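Local coordinates for protein putative tagatose-6-phosphate ketose/aldose isomerase (Escherichia coli, PDB 3C3J) that is of uncertain function but belongs to the SIS-domain proteins, carrying two parallel alpha/beta domains of that family in one chain, at residues A[39-44]-A[155-160]; A[51-56]-A[102-107]; A[279-284]-A[309-314]. All coordinates share one frame; numbering follows the deposited sequence.

Interaction 1. Residues A[39-44]-A[155-160]; sequences SALNNF and NAFALL
Phe157 and Phe44 lean on each other where a helix packs on the chain leading into an outer strand of a sheet, and the contact is almost wholly apolar. The main element is a CH-pi contact: Phe157 CB sits over one face of the Phe44 ring, 3.6 Å from its centroid and 16° off the ring normal, displaced toward the rim on the CD2 side. The two rings do not form a true stack. Their planes are 29° apart and their centroids 5.8 Å, because the side chains slide past each other in opposite directions and the rings barely overlap.

Aliphatic contacts hold the rest of the Phe157 ring. Its CG is anti to the backbone N (chi1 -176°), which carries the ring out to the preceding helical turn. There Ala40 CB touches CE1 at 3.7 Å. The Leu41 and Phe157 side chains cross at about a right angle, with Leu41 CD2 3.7 Å from Phe157 CE2, and Leu41 CA lies over one face of the ring, toward the rim.

Polar groups play a smaller part, and no hydrogen bond crosses between the segments. Asn155 O lies at the edge of the Phe44 ring, near its plane, 3.8 Å from CZ. The carboxamide of Asn155 is engaged by other groups: ND2 bonds to Cys133 O and, weakly, to Asn127 OD1. Backbone bonds to His135 tie Asn155 and Phe157 to strand 133-139. This is the helix-on-sheet packing of an alpha/beta sandwich: helix 23-49 packs on the residues leading into strand 159-160, outermost within this chain in the first SIS domain's sheet.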
loop_
_atom_site.group_PDB
_atom_site.type_symbol
_atom_site.label_atom_id
_atom_site.label_comp_id
_atom_site.label_asym_id
_atom_site.label_seq_id
_atom_site.Cartn_x
_atom_site.Cartn_y
_atom_site.Cartn_z
ATOM N N SER A 39 -21.059 -0.077 -27.989
ATOM C CA SER A 39 -20.463 -0.421 -29.282
ATOM C C SER A 39 -19.272 0.518 -29.607
ATOM O O SER A 39 -18.251 0.064 -30.122
ATOM C CB SER A 39 -21.529 -0.485 -30.370
ATOM O OG SER A 39 -21.808 0.794 -30.861
ATOM N N ALA A 40 -19.388 1.793 -29.248
ATOM C CA ALA A 40 -18.262 2.745 -29.283
ATOM C C ALA A 40 -17.077 2.315 -28.382
ATOM O O ALA A 40 -15.894 2.342 -28.809
ATOM C CB ALA A 40 -18.743 4.125 -28.868
ATOM N N LEU A 41 -17.392 1.931 -27.144
ATOM C CA LEU A 41 -16.389 1.397 -26.220
ATOM C C LEU A 41 -15.681 0.216 -26.824
ATOM O O LEU A 41 -14.446 0.133 -26.795
ATOM C CB LEU A 41 -17.026 0.933 -24.922
ATOM C CG LEU A 41 -17.114 1.946 -23.808
ATOM C CD1 LEU A 41 -18.032 1.392 -22.725
ATOM C CD2 LEU A 41 -15.683 2.289 -23.286
ATOM N N ASN A 42 -16.468 -0.727 -27.323
ATOM C CA ASN A 42 -15.926 -1.951 -27.883
ATOM C C ASN A 42 -15.047 -1.661 -29.096
ATOM O O ASN A 42 -14.005 -2.282 -29.246
ATOM C CB ASN A 42 -17.040 -2.947 -28.250
ATOM C CG ASN A 42 -17.732 -3.538 -27.041
ATOM O OD1 ASN A 42 -17.342 -3.299 -25.890
ATOM N ND2 ASN A 42 -18.776 -4.319 -27.295
ATOM N N ASN A 43 -15.443 -0.708 -29.937
ATOM C CA ASN A 43 -14.618 -0.317 -31.087
ATOM C C ASN A 43 -13.259 0.238 -30.671
ATOM O O ASN A 43 -12.257 0.057 -31.363
ATOM C CB ASN A 43 -15.322 0.741 -31.931
ATOM C CG ASN A 43 -16.502 0.182 -32.699
ATOM O OD1 ASN A 43 -16.734 -1.032 -32.715
ATOM N ND2 ASN A 43 -17.263 1.075 -33.347
ATOM N N PHE A 44 -13.245 0.959 -29.559
ATOM C CA PHE A 44 -12.017 1.552 -29.056
ATOM C C PHE A 44 -11.157 0.483 -28.400
ATOM O O PHE A 44 -9.949 0.408 -28.654
ATOM C CB PHE A 44 -12.327 2.657 -28.056
ATOM C CG PHE A 44 -11.102 3.244 -27.417
ATOM C CD1 PHE A 44 -10.201 3.972 -28.165
ATOM C CD2 PHE A 44 -10.838 3.038 -26.079
ATOM C CE1 PHE A 44 -9.064 4.511 -27.559
ATOM C CE2 PHE A 44 -9.718 3.553 -25.483
ATOM C CZ PHE A 44 -8.834 4.300 -26.217
ATOM N N ASN A 155 -6.143 8.762 -29.488
ATOM C CA ASN A 155 -5.644 7.664 -28.645
ATOM C C ASN A 155 -6.440 7.517 -27.344
ATOM O O ASN A 155 -6.027 6.780 -26.466
ATOM C CB ASN A 155 -4.101 7.788 -28.391
ATOM C CG ASN A 155 -3.691 8.904 -27.364
ATOM O OD1 ASN A 155 -4.426 9.877 -27.115
ATOM N ND2 ASN A 155 -2.474 8.753 -26.774
ATOM N N ALA A 156 -7.597 8.176 -27.252
ATOM C CA ALA A 156 -8.322 8.310 -25.979
ATOM C C ALA A 156 -9.818 8.163 -26.173
ATOM O O ALA A 156 -10.349 8.526 -27.232
ATOM C CB ALA A 156 -8.013 9.630 -25.353
ATOM N N PHE A 157 -10.486 7.609 -25.169
ATOM C CA PHE A 157 -11.939 7.496 -25.150
ATOM C C PHE A 157 -12.355 7.800 -23.719
ATOM O O PHE A 157 -12.007 7.062 -22.818
ATOM C CB PHE A 157 -12.378 6.083 -25.537
ATOM C CG PHE A 157 -13.882 5.903 -25.643
ATOM C CD1 PHE A 157 -14.485 5.776 -26.890
ATOM C CD2 PHE A 157 -14.681 5.843 -24.510
ATOM C CE1 PHE A 157 -15.862 5.608 -27.002
ATOM C CE2 PHE A 157 -16.061 5.686 -24.612
ATOM C CZ PHE A 157 -16.649 5.563 -25.860
ATOM N N ALA A 158 -13.090 8.872 -23.521
ATOM C CA ALA A 158 -13.436 9.313 -22.176
ATOM C C ALA A 158 -14.848 8.909 -21.843
ATOM O O ALA A 158 -15.764 8.994 -22.666
ATOM C CB ALA A 158 -13.293 10.778 -22.037
ATOM N N LEU A 159 -15.010 8.480 -20.600
ATOM C CA LEU A 159 -16.297 8.075 -20.093
ATOM C C LEU A 159 -16.720 9.049 -18.983
ATOM O O LEU A 159 -16.057 9.188 -17.955
ATOM C CB LEU A 159 -16.193 6.647 -19.612
ATOM C CG LEU A 159 -17.397 5.914 -19.094
ATOM C CD1 LEU A 159 -18.540 5.944 -20.126
ATOM C CD2 LEU A 159 -16.906 4.468 -18.778
ATOM N N LEU A 160 -17.841 9.703 -19.207
ATOM C CA LEU A 160 -18.370 10.687 -18.270
ATOM C C LEU A 160 -19.343 10.045 -17.285
ATOM O O LEU A 160 -20.245 9.295 -17.696
ATOM C CB LEU A 160 -19.073 11.789 -19.062
ATOM C CG LEU A 160 -19.480 13.050 -18.304
ATOM C CD1 LEU A 160 -18.272 13.787 -17.720
ATOM C CD2 LEU A 160 -20.298 13.968 -19.258
#

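Interaction 2. Residues A[51-56]-A[102-107]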
loop_
_atom_site.group_PDB
_atom_site.type_symbol
_atom_site.label_atom_id
_atom_site.label_comp_id
_atom_site.label_asym_id
_atom_site.label_seq_id
_atom_site.Cartn_x
_atom_site.Cartn_y
_atom_site.Cartn_z
ATOM N N LYS A 51 -3.894 -6.888 -28.075
ATOM C CA LYS A 51 -2.435 -6.788 -27.969
ATOM C C LYS A 51 -1.938 -7.575 -26.749
ATOM O O LYS A 51 -2.167 -7.186 -25.600
ATOM C CB LYS A 51 -1.994 -5.331 -27.873
ATOM C CG LYS A 51 -2.430 -4.461 -29.031
ATOM C CD LYS A 51 -2.161 -3.001 -28.791
ATOM C CE LYS A 51 -2.733 -2.160 -29.914
ATOM N NZ LYS A 51 -2.016 -2.401 -31.201
ATOM N N GLU A 52 -1.280 -8.695 -27.028
ATOM C CA GLU A 52 -0.687 -9.586 -26.027
ATOM C C GLU A 52 0.090 -8.853 -24.927
ATOM O O GLU A 52 -0.042 -9.163 -23.732
ATOM C CB GLU A 52 0.260 -10.574 -26.750
ATOM C CG GLU A 52 1.343 -11.276 -25.862
ATOM C CD GLU A 52 2.726 -11.446 -26.554
ATOM O OE1 GLU A 52 2.788 -11.876 -27.742
ATOM O OE2 GLU A 52 3.762 -11.165 -25.889
ATOM N N ASN A 53 0.922 -7.906 -25.353
ATOM C CA ASN A 53 1.849 -7.235 -24.463
ATOM C C ASN A 53 1.300 -5.943 -23.810
ATOM O O ASN A 53 2.052 -5.225 -23.160
ATOM C CB ASN A 53 3.150 -6.941 -25.220
ATOM C CG ASN A 53 2.923 -6.180 -26.556
ATOM O OD1 ASN A 53 1.791 -6.086 -27.068
ATOM N ND2 ASN A 53 4.026 -5.653 -27.134
ATOM N N LEU A 54 0.007 -5.658 -23.984
ATOM C CA LEU A 54 -0.606 -4.463 -23.403
ATOM C C LEU A 54 -0.486 -4.464 -21.886
ATOM O O LEU A 54 -0.763 -5.476 -21.230
ATOM C CB LEU A 54 -2.081 -4.345 -23.802
ATOM C CG LEU A 54 -2.884 -3.157 -23.267
ATOM C CD1 LEU A 54 -2.432 -1.874 -23.906
ATOM C CD2 LEU A 54 -4.415 -3.393 -23.443
ATOM N N ARG A 55 -0.045 -3.327 -21.347
ATOM C CA ARG A 55 -0.163 -3.022 -19.908
ATOM C C ARG A 55 -1.368 -2.112 -19.708
ATOM O O ARG A 55 -1.595 -1.178 -20.495
ATOM C CB ARG A 55 1.094 -2.331 -19.390
ATOM C CG ARG A 55 2.190 -3.276 -18.931
ATOM C CD ARG A 55 2.595 -4.299 -19.963
ATOM N NE ARG A 55 3.572 -5.256 -19.413
ATOM C CZ ARG A 55 3.957 -6.388 -20.013
ATOM N NH1 ARG A 55 3.484 -6.734 -21.200
ATOM N NH2 ARG A 55 4.839 -7.185 -19.415
ATOM N N ILE A 56 -2.138 -2.367 -18.662
ATOM C CA ILE A 56 -3.275 -1.523 -18.335
ATOM C C ILE A 56 -3.021 -1.007 -16.920
ATOM O O ILE A 56 -2.895 -1.783 -15.997
ATOM C CB ILE A 56 -4.618 -2.262 -18.398
ATOM C CG1 ILE A 56 -4.832 -2.981 -19.749
ATOM C CG2 ILE A 56 -5.763 -1.302 -18.115
ATOM C CD1 ILE A 56 -6.087 -3.818 -19.784
ATOM N N ALA A 102 8.639 -0.075 -23.494
ATOM C CA ALA A 102 8.788 -1.241 -24.360
ATOM C C ALA A 102 7.483 -1.950 -24.686
ATOM O O ALA A 102 7.501 -2.876 -25.512
ATOM C CB ALA A 102 9.757 -2.257 -23.708
ATOM N N HIS A 103 6.384 -1.553 -24.039
ATOM C CA HIS A 103 5.076 -2.181 -24.233
ATOM C C HIS A 103 4.009 -1.125 -24.494
ATOM O O HIS A 103 4.151 0.014 -24.033
ATOM C CB HIS A 103 4.628 -2.959 -22.994
ATOM C CG HIS A 103 5.595 -3.999 -22.544
ATOM N ND1 HIS A 103 5.992 -5.043 -23.344
ATOM C CD2 HIS A 103 6.239 -4.158 -21.367
ATOM C CE1 HIS A 103 6.854 -5.794 -22.685
ATOM N NE2 HIS A 103 7.003 -5.291 -21.474
ATOM N N PRO A 104 2.916 -1.512 -25.167
ATOM C CA PRO A 104 1.815 -0.574 -25.251
ATOM C C PRO A 104 1.197 -0.387 -23.861
ATOM O O PRO A 104 1.342 -1.250 -22.983
ATOM C CB PRO A 104 0.820 -1.232 -26.236
ATOM C CG PRO A 104 1.548 -2.412 -26.842
ATOM C CD PRO A 104 2.603 -2.790 -25.849
ATOM N N LEU A 105 0.581 0.767 -23.658
ATOM C CA LEU A 105 -0.092 1.084 -22.407
ATOM C C LEU A 105 -1.500 1.615 -22.645
ATOM O O LEU A 105 -1.723 2.455 -23.516
ATOM C CB LEU A 105 0.710 2.150 -21.661
ATOM C CG LEU A 105 0.107 2.768 -20.398
ATOM C CD1 LEU A 105 -0.146 1.724 -19.303
ATOM C CD2 LEU A 105 0.977 3.881 -19.850
ATOM N N LEU A 106 -2.440 1.167 -21.817
ATOM C CA LEU A 106 -3.751 1.761 -21.718
ATOM C C LEU A 106 -3.826 2.333 -20.305
ATOM O O LEU A 106 -3.757 1.581 -19.329
ATOM C CB LEU A 106 -4.858 0.725 -21.921
ATOM C CG LEU A 106 -6.294 1.229 -21.692
ATOM C CD1 LEU A 106 -6.621 2.469 -22.563
ATOM C CD2 LEU A 106 -7.343 0.101 -21.877
ATOM N N LEU A 107 -3.941 3.641 -20.207
ATOM C CA LEU A 107 -4.008 4.324 -18.910
ATOM C C LEU A 107 -5.449 4.673 -18.597
ATOM O O LEU A 107 -6.091 5.441 -19.339
ATOM C CB LEU A 107 -3.149 5.596 -18.898
ATOM C CG LEU A 107 -2.951 6.275 -17.543
ATOM C CD1 LEU A 107 -2.181 5.342 -16.566
ATOM C CD2 LEU A 107 -2.251 7.637 -17.713
HETATM O O HOH W 1 6.178 -5.791 -25.634
#
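Pro104 wedges against Asn53: the pyrrolidine ring pushes its CD and CG against the flat carboxamide, and Pro104 CD comes within 3.4 Å of Asn53 ND2. The two side chains cross at about a right angle. Asn53 CG stands between its own backbone N and carbonyl carbon (chi1 53°), and this brings the carboxamide against the CD-CG edge of the proline. Asn53 ND2 also gives a hydrogen bond to a water that in turn donates to Ala102 O. Lys51 CD closes in more loosely on CG of the same proline, and its NZ continues to a salt bridge with Glu132. A second bump is Leu54 CD1, which settles against the backbone at Leu105 and Leu106, 3.7 Å from Leu106 N, and also touches CB of Pro104 and of Leu106. Ile56 and Leu106 share that side of the sheet, where Leu49 and Leu45 of helix 23-49 cover them.

On the other flank the Arg55 guanidinium lies flat on the His103 ring, planes 7° apart and centres 3.6 Å. The arginine chain bends at chi2 (54°) to run back alongside the preceding turn. NH1 then bonds to Asn53 O at 2.9 Å, entering from above the carbonyl plane, though the oxygen lies close to the guanidinium plane. Two backbone bonds pair the parallel strands: Arg55 N to Pro104 O, 3.0 Å, and Leu106 N to Arg55 O, 2.8 Å.

The stack and the NH1 bond together fix the rotation of the guanidinium at the edge of the subunit interface, where Asn82 of the second subunit packs on Arg55 and its Glu52 on His103.

Interaction 3. Residues A[279-284]-A[309-314]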
loop_
_atom_site.group_PDB
_atom_site.type_symbol
_atom_site.label_atom_id
_atom_site.label_comp_id
_atom_site.label_asym_id
_atom_site.label_seq_id
_atom_site.Cartn_x
_atom_site.Cartn_y
_atom_site.Cartn_z
ATOM N N VAL A 279 -12.767 -2.713 12.724
ATOM C CA VAL A 279 -13.848 -3.173 11.849
ATOM C C VAL A 279 -13.289 -4.124 10.800
ATOM O O VAL A 279 -12.355 -3.784 10.080
ATOM C CB VAL A 279 -14.590 -1.987 11.179
ATOM C CG1 VAL A 279 -15.737 -2.498 10.277
ATOM C CG2 VAL A 279 -15.084 -0.991 12.232
ATOM N N VAL A 280 -13.881 -5.308 10.708
ATOM C CA VAL A 280 -13.416 -6.345 9.799
ATOM C C VAL A 280 -14.429 -6.546 8.695
ATOM O O VAL A 280 -15.578 -6.926 8.954
ATOM C CB VAL A 280 -13.145 -7.676 10.527
ATOM C CG1 VAL A 280 -12.652 -8.748 9.534
ATOM C CG2 VAL A 280 -12.142 -7.461 11.679
ATOM N N PHE A 281 -13.990 -6.300 7.465
ATOM C CA PHE A 281 -14.771 -6.579 6.267
ATOM C C PHE A 281 -14.535 -8.057 5.857
ATOM O O PHE A 281 -13.508 -8.394 5.257
ATOM C CB PHE A 281 -14.349 -5.668 5.096
ATOM C CG PHE A 281 -14.521 -4.167 5.333
ATOM C CD1 PHE A 281 -15.415 -3.647 6.276
ATOM C CD2 PHE A 281 -13.838 -3.275 4.524
ATOM C CE1 PHE A 281 -15.550 -2.284 6.447
ATOM C CE2 PHE A 281 -13.989 -1.912 4.659
ATOM C CZ PHE A 281 -14.856 -1.404 5.608
ATOM N N VAL A 282 -15.480 -8.936 6.191
ATOM C CA VAL A 282 -15.300 -10.357 5.974
ATOM C C VAL A 282 -15.524 -10.753 4.503
ATOM O O VAL A 282 -16.549 -10.419 3.898
ATOM C CB VAL A 282 -16.235 -11.166 6.913
ATOM C CG1 VAL A 282 -16.081 -12.695 6.696
ATOM C CG2 VAL A 282 -15.959 -10.795 8.356
ATOM N N SER A 283 -14.562 -11.472 3.937
ATOM C CA SER A 283 -14.670 -11.941 2.561
ATOM C C SER A 283 -15.873 -12.855 2.370
ATOM O O SER A 283 -16.258 -13.585 3.279
ATOM C CB SER A 283 -13.377 -12.652 2.122
ATOM O OG SER A 283 -13.474 -13.094 0.778
ATOM N N SER A 284 -16.460 -12.791 1.178
ATOM C CA SER A 284 -17.471 -13.751 0.721
ATOM C C SER A 284 -16.852 -14.951 0.010
ATOM O O SER A 284 -17.552 -15.907 -0.354
ATOM C CB SER A 284 -18.448 -13.056 -0.229
ATOM O OG SER A 284 -17.777 -12.597 -1.384
ATOM N N ILE A 309 -15.907 -5.057 15.465
ATOM C CA ILE A 309 -17.134 -5.226 14.676
ATOM C C ILE A 309 -16.793 -6.002 13.407
ATOM O O ILE A 309 -15.910 -5.607 12.672
ATOM C CB ILE A 309 -17.755 -3.864 14.268
ATOM C CG1 ILE A 309 -18.107 -3.023 15.487
ATOM C CG2 ILE A 309 -18.994 -4.031 13.384
ATOM C CD1 ILE A 309 -18.676 -1.669 15.110
ATOM N N ALA A 310 -17.483 -7.115 13.195
ATOM C CA ALA A 310 -17.418 -7.879 11.961
ATOM C C ALA A 310 -18.610 -7.487 11.107
ATOM O O ALA A 310 -19.756 -7.484 11.590
ATOM C CB ALA A 310 -17.469 -9.349 12.242
ATOM N N ILE A 311 -18.348 -7.181 9.838
ATOM C CA ILE A 311 -19.400 -6.996 8.844
ATOM C C ILE A 311 -19.318 -8.159 7.850
ATOM O O ILE A 311 -18.273 -8.383 7.246
ATOM C CB ILE A 311 -19.301 -5.624 8.122
ATOM C CG1 ILE A 311 -19.187 -4.477 9.140
ATOM C CG2 ILE A 311 -20.507 -5.408 7.224
ATOM C CD1 ILE A 311 -18.997 -3.096 8.508
ATOM N N ALA A 312 -20.403 -8.932 7.726
ATOM C CA ALA A 312 -20.400 -10.147 6.908
ATOM C C ALA A 312 -21.753 -10.469 6.295
ATOM O O ALA A 312 -22.794 -10.125 6.856
ATOM C CB ALA A 312 -19.897 -11.349 7.723
ATOM N N ALA A 313 -21.714 -11.179 5.164
ATOM C CA ALA A 313 -22.908 -11.706 4.512
ATOM C C ALA A 313 -23.536 -12.855 5.302
ATOM O O ALA A 313 -24.741 -12.966 5.345
ATOM C CB ALA A 313 -22.583 -12.171 3.124
ATOM N N GLU A 314 -22.706 -13.716 5.894
ATOM C CA GLU A 314 -23.170 -14.863 6.675
ATOM C C GLU A 314 -22.711 -14.722 8.106
ATOM O O GLU A 314 -21.547 -14.407 8.351
ATOM C CB GLU A 314 -22.533 -16.154 6.196
ATOM C CG GLU A 314 -22.691 -16.526 4.752
ATOM C CD GLU A 314 -22.069 -17.916 4.496
ATOM O OE1 GLU A 314 -21.848 -18.651 5.497
ATOM O OE2 GLU A 314 -21.781 -18.266 3.318
HETATM O O HOH W 2 -19.185 -11.320 3.696
HETATM O O HOH W 3 -19.334 -17.509 2.072
#
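The ring of Phe281 meets Ile311 at its edge: CD1 of the isoleucine lies near the ring plane, 4.1 Å from CE1, and the two side chains run side by side in the same direction. Phe342 of helix 335-356 stacks with this ring, and Tyr229 of the neighbouring strand meets it with planes about 45° apart. Ile311 CD1 also touches Val279 CG1 at 3.8 Å, so its tip bridges two residues of the adjoining strand. It is put there by an extended chain (chi2 176°), with CG1 anti to the carbonyl carbon. Val279, Phe281, Ile309 and Ile311 thus share one face of the sheet, and Phe342 and Tyr345 cover Ile311.

On the other face Ala310 packs against Leu296 and Arg300 of helix 288-302. Farther along, Val282 presses its CB against Ala312 CB, 3.8 Å away.

Three backbone bonds, all nearly straight, join the strands: Val280 N to Ile309 O at 2.8 Å, Ile311 N to Val280 O at 2.9 Å, and Val282 N to Ile311 O at 3.0 Å. Beyond them the chains part, and a water spans the gap, donating to Val282 O and accepting from Ala313 N. These are the two parallel strands of a beta-alpha-beta unit, 276-281 and 307-312, linked by helix 288-302 within the second SIS domain.

How the interactions relate
Interactions 1 and 2 belong to the first SIS domain and reach the same five-stranded parallel sheet. Their centres are about 16 Å apart and their nearest atoms about 4 Å. Helix 23-49, which supplies 39-44, leads through the turn at 51-54 into strand 55-59, and it also covers Leu54, Ile56 and Leu106. One helix therefore spans both contacts, from the approach to outermost strand 159-160 to strands 55-59 and 105-111. Interaction 3 joins the third and fourth strands across the second domain's sheet, one step along from the pair in interaction 2. It lies about 36 Å, centre to centre, from each of the others, and its nearest atoms are about 24 Å from interaction 1 and about 23 Å from interaction 2.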